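Local atomic coordinates of PspGI restriction endonuclease (Pyrococcus sp. GI-H, PDB entry 3BM3), a protein that probably cleaves DNA as a type II site-specific restriction endonuclease, captured here bound to its substrate DNA. Residues E173-I176 with L177-F181; E194-I198 with Y199-A203. The protein carries 2 engineered substitutions. All blocks are in the same frame, centred on the assembly; numbering follows the deposited sequence.

Contact 1 (E173-I176 with L177-F181); sequences EAQI and LRNKF
Q175 and N179, one helical turn apart, bring their amide groups to the same side of the helix and hand them to one acceptor. NE2 of Q175 lies 3.9 Å from CB of N179, and the two amide planes are 29° apart. Both NE2 of Q175 and ND2 of N179 donate to OD1 of N207 of the second subunit. The bend in the chain of Q175 about CB-CG, chi2 58°, turns its amide towards N179.

Behind these side chains the main chain pairs in i to i+4 order. E173 O accepts from L177 N at 2.9 Å, and A174 O from R178 N at 2.7 Å. Q175 O accepts from N179 N at 2.8 Å. The spacing opens to 3.2 Å where K180 N meets I176 O, the least straight of the four (147° at the hydrogen). L177 O takes the next amide, F181 N, at 2.7 Å.

On another side, the aliphatic stem of E173 flanks the leucine, and CG of E173 lies 3.9 Å from CD1 of L177. OE1 of E173 is satisfied by the hydroxyl of T158. The stem of R178 rests on A174 O, and its guanidinium runs on to G208 O and a salt bridge with D210, while NZ of K180 bonds to I127 O.

The segments belong to the EcoRII C-terminal family region (PDDEXK clan), and they form the closing part of the helix in a beta-alpha-beta unit of strand 155-160, helix 167-181 and strand 186-191.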
ATOM      1  N   GLU C 173      -4.957  10.194  -0.782  1.00 10.09           N
ATOM      2  CA  GLU C 173      -4.529  11.336  -0.015  1.00 10.98           C
ATOM      3  C   GLU C 173      -4.961  12.653  -0.694  1.00 10.62           C
ATOM      4  O   GLU C 173      -5.510  13.571  -0.078  1.00 10.78           O
ATOM      5  CB  GLU C 173      -3.019  11.299   0.186  1.00 11.28           C
ATOM      6  CG  GLU C 173      -2.535  12.437   0.992  1.00 13.41           C
ATOM      7  CD  GLU C 173      -1.056  12.423   1.230  1.00 17.03           C
ATOM      8  OE1 GLU C 173      -0.389  11.447   0.840  1.00 19.88           O
ATOM      9  OE2 GLU C 173      -0.565  13.426   1.765  1.00 21.65           O
ATOM     10  N   ALA C 174      -4.714  12.712  -1.985  1.00 11.21           N
ATOM     11  CA  ALA C 174      -5.044  13.894  -2.788  1.00 11.36           C
ATOM     12  C   ALA C 174      -6.541  14.162  -2.708  1.00 11.22           C
ATOM     13  O   ALA C 174      -6.969  15.316  -2.585  1.00 12.44           O
ATOM     14  CB  ALA C 174      -4.583  13.697  -4.246  1.00 12.15           C
ATOM     15  N   GLN C 175      -7.343  13.110  -2.768  1.00 11.01           N
ATOM     16  CA  GLN C 175      -8.794  13.285  -2.743  1.00 11.61           C
ATOM     17  C   GLN C 175      -9.213  13.851  -1.394  1.00 12.06           C
ATOM     18  O   GLN C 175      -9.995  14.792  -1.314  1.00 11.45           O
ATOM     19  CB  GLN C 175      -9.480  11.944  -3.009  1.00 12.40           C
ATOM     20  CG  GLN C 175     -10.923  11.840  -2.516  1.00 13.92           C
ATOM     21  CD  GLN C 175     -11.835  12.897  -3.106  1.00 18.50           C
ATOM     22  OE1 GLN C 175     -11.570  13.413  -4.219  1.00 20.77           O
ATOM     23  NE2 GLN C 175     -12.928  13.245  -2.359  1.00 15.52           N
ATOM     24  N   ILE C 176      -8.678  13.279  -0.326  1.00 11.39           N
ATOM     25  CA  ILE C 176      -9.006  13.752   1.010  1.00 11.72           C
ATOM     26  C   ILE C 176      -8.654  15.235   1.161  1.00 11.71           C
ATOM     27  O   ILE C 176      -9.450  16.025   1.649  1.00 12.80           O
ATOM     28  CB  ILE C 176      -8.309  12.920   2.070  1.00 11.74           C
ATOM     29  CG1 ILE C 176      -8.872  11.483   2.003  1.00 12.51           C
ATOM     30  CG2 ILE C 176      -8.536  13.486   3.476  1.00 12.74           C
ATOM     31  CD1 ILE C 176      -7.943  10.478   2.737  1.00 10.73           C
ATOM     32  N   LEU C 177      -7.477  15.608   0.664  1.00 10.88           N
ATOM     33  CA  LEU C 177      -6.990  16.991   0.738  1.00 11.60           C
ATOM     34  C   LEU C 177      -7.783  17.924  -0.166  1.00 11.72           C
ATOM     35  O   LEU C 177      -8.144  19.022   0.248  1.00 12.35           O
ATOM     36  CB  LEU C 177      -5.526  17.005   0.373  1.00 11.81           C
ATOM     37  CG  LEU C 177      -4.648  16.432   1.500  1.00 11.57           C
ATOM     38  CD1 LEU C 177      -3.231  16.229   0.982  1.00 14.34           C
ATOM     39  CD2 LEU C 177      -4.689  17.330   2.756  1.00 14.04           C
ATOM     40  N   ARG C 178      -8.093  17.469  -1.370  1.00 11.88           N
ATOM     41  CA  ARG C 178      -8.896  18.272  -2.297  1.00 12.63           C
ATOM     42  C   ARG C 178     -10.299  18.477  -1.788  1.00 14.00           C
ATOM     43  O   ARG C 178     -10.894  19.566  -1.961  1.00 13.90           O
ATOM     44  CB  ARG C 178      -8.900  17.649  -3.674  1.00 13.63           C
ATOM     45  CG  ARG C 178      -7.612  17.868  -4.338  1.00 15.67           C
ATOM     46  CD  ARG C 178      -7.561  17.385  -5.748  1.00 19.50           C
ATOM     47  NE  ARG C 178      -6.157  17.403  -6.128  1.00 24.14           N
ATOM     48  CZ  ARG C 178      -5.481  18.491  -6.526  1.00 25.05           C
ATOM     49  NH1 ARG C 178      -6.089  19.671  -6.668  1.00 23.67           N
ATOM     50  NH2 ARG C 178      -4.193  18.394  -6.814  1.00 21.52           N
ATOM     51  N   ASN C 179     -10.837  17.449  -1.160  1.00 13.45           N
ATOM     52  CA  ASN C 179     -12.146  17.563  -0.569  1.00 14.31           C
ATOM     53  C   ASN C 179     -12.138  18.667   0.464  1.00 15.50           C
ATOM     54  O   ASN C 179     -13.044  19.517   0.480  1.00 16.23           O
ATOM     55  CB  ASN C 179     -12.540  16.228   0.047  1.00 14.59           C
ATOM     56  CG  ASN C 179     -13.968  16.183   0.489  1.00 19.87           C
ATOM     57  OD1 ASN C 179     -14.759  17.050   0.131  1.00 24.12           O
ATOM     58  ND2 ASN C 179     -14.329  15.150   1.255  1.00 21.90           N
ATOM     59  N   LYS C 180     -11.101  18.710   1.296  1.00 15.84           N
ATOM     60  CA  LYS C 180     -11.050  19.660   2.386  1.00 16.78           C
ATOM     61  C   LYS C 180     -10.639  21.062   1.931  1.00 16.58           C
ATOM     62  O   LYS C 180     -11.229  22.068   2.367  1.00 17.16           O
ATOM     63  CB  LYS C 180     -10.124  19.172   3.492  1.00 17.39           C
ATOM     64  CG  LYS C 180      -9.976  20.242   4.565  1.00 18.36           C
ATOM     65  CD  LYS C 180      -9.429  19.750   5.838  1.00 21.28           C
ATOM     66  CE  LYS C 180      -9.560  20.821   6.914  1.00 22.62           C
ATOM     67  NZ  LYS C 180     -10.989  21.085   7.212  1.00 24.03           N
ATOM     68  N   PHE C 181      -9.640  21.119   1.060  1.00 16.01           N
ATOM     69  CA  PHE C 181      -8.967  22.381   0.723  1.00 16.78           C
ATOM     70  C   PHE C 181      -9.256  22.914  -0.663  1.00 17.43           C
ATOM     71  O   PHE C 181      -8.839  24.036  -0.983  1.00 17.86           O
ATOM     72  CB  PHE C 181      -7.454  22.256   0.926  1.00 16.46           C
ATOM     73  CG  PHE C 181      -7.068  21.996   2.344  1.00 15.71           C
ATOM     74  CD1 PHE C 181      -7.051  23.027   3.276  1.00 18.26           C
ATOM     75  CD2 PHE C 181      -6.762  20.711   2.774  1.00 15.80           C
ATOM     76  CE1 PHE C 181      -6.690  22.785   4.582  1.00 15.55           C
ATOM     77  CE2 PHE C 181      -6.431  20.472   4.093  1.00 16.54           C
ATOM     78  CZ  PHE C 181      -6.414  21.516   5.002  1.00 16.99           C
TER

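Contact 2 (E194-I198 with Y199-A203); sequences EEFTI and YSAIA
S200 sets its hydroxyl against one face of the F196 ring, offset towards the rim, with OG of S200 3.2 Å from CZ of F196. With CG of F196 anti to its main-chain nitrogen, chi1 -172°, the ring projects forward over the first turn of the helix. Its CE2 also lies 3.8 Å from CB of A201, an apolar contact at an oblique angle to the ring plane. Were F196 replaced by an alanine, the S200 hydroxyl would probably lose the ring face against it and the A201 methyl its apolar neighbour, with a gap opened towards V212, V214 and L222.

T197 and S200 grip each other by several polar atoms. OG1 of T197 accepts from S200 N at 3.0 Å, with 155° at the hydrogen, a position it gains by sitting between its own backbone N and carbonyl carbon (chi1 73°). In return OG of S200 donates to T197 O at 2.8 Å. A201 N joins it on that carbonyl oxygen, and both donors approach from the same face of the carbonyl plane. A water bridges T197 N and OG of S200, accepting from the first and donating to the second.

Further along, I198 and I202 run alongside each other in one direction. CG1 of I198 is 3.5 Å from CD1 of I202, but I202 was modelled in two conformers, so this closeness is doubtful evidence of tight packing. The backbone pair beneath runs from I202 N to I198 O at 3.0 Å.

T197 caps helix 198-206 directly, while the reciprocal T197 N to S200 OG bond of a capping box is replaced by the water: a water-mediated variant of the capping box, beside a phosphate of the bound DNA.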
ATOM      1  N   GLU C 194      11.836   2.003 -11.125  1.00 14.01           N
ATOM      2  CA  GLU C 194      12.110   1.775 -12.528  1.00 15.84           C
ATOM      3  C   GLU C 194      10.965   1.037 -13.221  1.00 15.83           C
ATOM      4  O   GLU C 194      10.931   1.001 -14.447  1.00 18.81           O
ATOM      5  CB  GLU C 194      13.442   1.013 -12.686  1.00 16.47           C
ATOM      6  CG  GLU C 194      14.624   1.659 -11.937  1.00 19.49           C
ATOM      7  CD  GLU C 194      15.342   2.791 -12.697  1.00 23.49           C
ATOM      8  OE1 GLU C 194      14.942   3.140 -13.847  1.00 26.57           O
ATOM      9  OE2 GLU C 194      16.336   3.305 -12.120  1.00 24.50           O
ATOM     10  N   GLU C 195      10.018   0.472 -12.455  1.00 15.46           N
ATOM     11  CA  GLU C 195       8.875  -0.231 -13.016  1.00 16.67           C
ATOM     12  C   GLU C 195       7.588   0.566 -12.881  1.00 14.87           C
ATOM     13  O   GLU C 195       6.506   0.043 -13.015  1.00 15.41           O
ATOM     14  CB  GLU C 195       8.730  -1.614 -12.369  1.00 17.83           C
ATOM     15  CG  GLU C 195       9.951  -2.497 -12.561  1.00 22.98           C
ATOM     16  CD  GLU C 195      10.488  -2.534 -13.994  1.00 31.34           C
ATOM     17  OE1 GLU C 195       9.676  -2.704 -14.950  1.00 37.17           O
ATOM     18  OE2 GLU C 195      11.731  -2.414 -14.162  1.00 36.74           O
ATOM     19  N   PHE C 196       7.729   1.864 -12.664  1.00 14.25           N
ATOM     20  CA  PHE C 196       6.576   2.750 -12.572  1.00 13.87           C
ATOM     21  C   PHE C 196       5.756   2.629 -13.863  1.00 12.87           C
ATOM     22  O   PHE C 196       6.307   2.693 -14.934  1.00 13.23           O
ATOM     23  CB  PHE C 196       7.063   4.159 -12.364  1.00 13.89           C
ATOM     24  CG  PHE C 196       5.963   5.134 -12.076  1.00 17.14           C
ATOM     25  CD1 PHE C 196       5.297   5.107 -10.863  1.00 19.91           C
ATOM     26  CD2 PHE C 196       5.552   6.033 -13.029  1.00 18.81           C
ATOM     27  CE1 PHE C 196       4.282   6.008 -10.600  1.00 21.23           C
ATOM     28  CE2 PHE C 196       4.548   6.914 -12.763  1.00 18.94           C
ATOM     29  CZ  PHE C 196       3.931   6.927 -11.574  1.00 20.01           C
ATOM     30  N   THR C 197       4.441   2.471 -13.743  1.00 12.60           N
ATOM     31  CA  THR C 197       3.593   2.159 -14.892  1.00 12.69           C
ATOM     32  C   THR C 197       2.916   3.376 -15.517  1.00 13.39           C
ATOM     33  O   THR C 197       2.637   4.372 -14.863  1.00 12.87           O
ATOM     34  CB  THR C 197       2.472   1.185 -14.504  1.00 13.17           C
ATOM     35  OG1 THR C 197       1.488   1.882 -13.725  1.00 13.16           O
ATOM     36  CG2 THR C 197       3.053   0.007 -13.697  1.00 14.30           C
ATOM     37  N   ILE C 198       2.642   3.247 -16.809  1.00 12.92           N
ATOM     38  CA  ILE C 198       1.916   4.291 -17.543  1.00 13.70           C
ATOM     39  C   ILE C 198       0.540   4.507 -16.966  1.00 12.04           C
ATOM     40  O   ILE C 198       0.125   5.643 -16.803  1.00 11.89           O
ATOM     41  CB  ILE C 198       1.846   3.960 -19.037  1.00 14.24           C
ATOM     42  CG1 ILE C 198       1.104   5.036 -19.811  1.00 16.36           C
ATOM     43  CG2 ILE C 198       1.145   2.637 -19.261  1.00 15.11           C
ATOM     44  CD1 ILE C 198       1.067   4.749 -21.352  1.00 16.76           C
ATOM     45  N   TYR C 199      -0.160   3.440 -16.632  1.00 11.55           N
ATOM     46  CA  TYR C 199      -1.515   3.590 -16.106  1.00 11.85           C
ATOM     47  C   TYR C 199      -1.468   4.436 -14.851  1.00 10.56           C
ATOM     48  O   TYR C 199      -2.282   5.338 -14.685  1.00 10.74           O
ATOM     49  CB  TYR C 199      -2.194   2.267 -15.821  1.00 12.14           C
ATOM     50  CG  TYR C 199      -3.549   2.430 -15.220  1.00 12.10           C
ATOM     51  CD1 TYR C 199      -4.611   2.861 -15.983  1.00 12.26           C
ATOM     52  CD2 TYR C 199      -3.786   2.124 -13.876  1.00 12.12           C
ATOM     53  CE1 TYR C 199      -5.869   3.033 -15.421  1.00 13.04           C
ATOM     54  CE2 TYR C 199      -5.024   2.256 -13.328  1.00 13.70           C
ATOM     55  CZ  TYR C 199      -6.071   2.727 -14.091  1.00 12.15           C
ATOM     56  OH  TYR C 199      -7.307   2.844 -13.506  1.00 12.67           O
ATOM     57  N   SER C 200      -0.508   4.141 -13.967  1.00 10.45           N
ATOM     58  CA  SER C 200      -0.469   4.841 -12.698  1.00 10.96           C
ATOM     59  C   SER C 200      -0.270   6.330 -12.947  1.00 11.53           C
ATOM     60  O   SER C 200      -0.905   7.161 -12.301  1.00 11.53           O
ATOM     61  CB  SER C 200       0.580   4.239 -11.776  1.00 10.83           C
ATOM     62  OG  SER C 200       1.887   4.502 -12.182  1.00 12.37           O
ATOM     63  N   ALA C 201       0.584   6.655 -13.913  1.00 11.34           N
ATOM     64  CA  ALA C 201       0.887   8.065 -14.223  1.00 11.32           C
ATOM     65  C   ALA C 201      -0.384   8.753 -14.708  1.00 11.50           C
ATOM     66  O   ALA C 201      -0.799   9.807 -14.213  1.00 11.83           O
ATOM     67  CB  ALA C 201       2.002   8.154 -15.257  1.00 11.20           C
ATOM     68  N   ILE C 202      -1.007   8.142 -15.702  0.50 11.25           N
ATOM     69  CA  ILE C 202      -2.195   8.722 -16.331  0.50 11.25           C
ATOM     70  C   ILE C 202      -3.354   8.840 -15.341  0.50 11.12           C
ATOM     71  O   ILE C 202      -3.957   9.888 -15.192  0.50 10.74           O
ATOM     72  CB  ILE C 202      -2.593   7.904 -17.565  0.50 11.59           C
ATOM     73  CG1 ILE C 202      -1.474   7.996 -18.611  0.50 11.59           C
ATOM     74  CG2 ILE C 202      -3.903   8.411 -18.122  0.50 11.80           C
ATOM     75  CD1 ILE C 202      -1.706   7.101 -19.805  0.50 12.16           C
ATOM     76  N   ALA C 203      -3.671   7.744 -14.658  1.00 11.25           N
ATOM     77  CA  ALA C 203      -4.740   7.743 -13.670  1.00 11.77           C
ATOM     78  C   ALA C 203      -4.479   8.798 -12.575  1.00 10.79           C
ATOM     79  O   ALA C 203      -5.352   9.522 -12.203  1.00 11.96           O
ATOM     80  CB  ALA C 203      -4.892   6.341 -13.059  1.00 12.64           C
TER
HETATM   81  O   HOH W   1       3.537   2.610 -11.058  1.00 13.81           O

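How the contacts relate
Contact 1 closes helix 167-181, and contact 2 opens helix 198-206, with strand 186-191 between them in the chain. Within one subunit they do not touch: their centres are 21 Å apart and their nearest atoms about 9 Å. They converge instead at the dimer interface, where A203 of contact 2 packs on I176 of the second subunit and Y199 bonds to E135 there. N207, which donates to A203 O in its own chain, is the residue that receives the contact 1 amides of the neighbouring subunit. The nearest atoms of contact 2 are about 4 Å from the bound DNA, those of contact 1 about 7 Å.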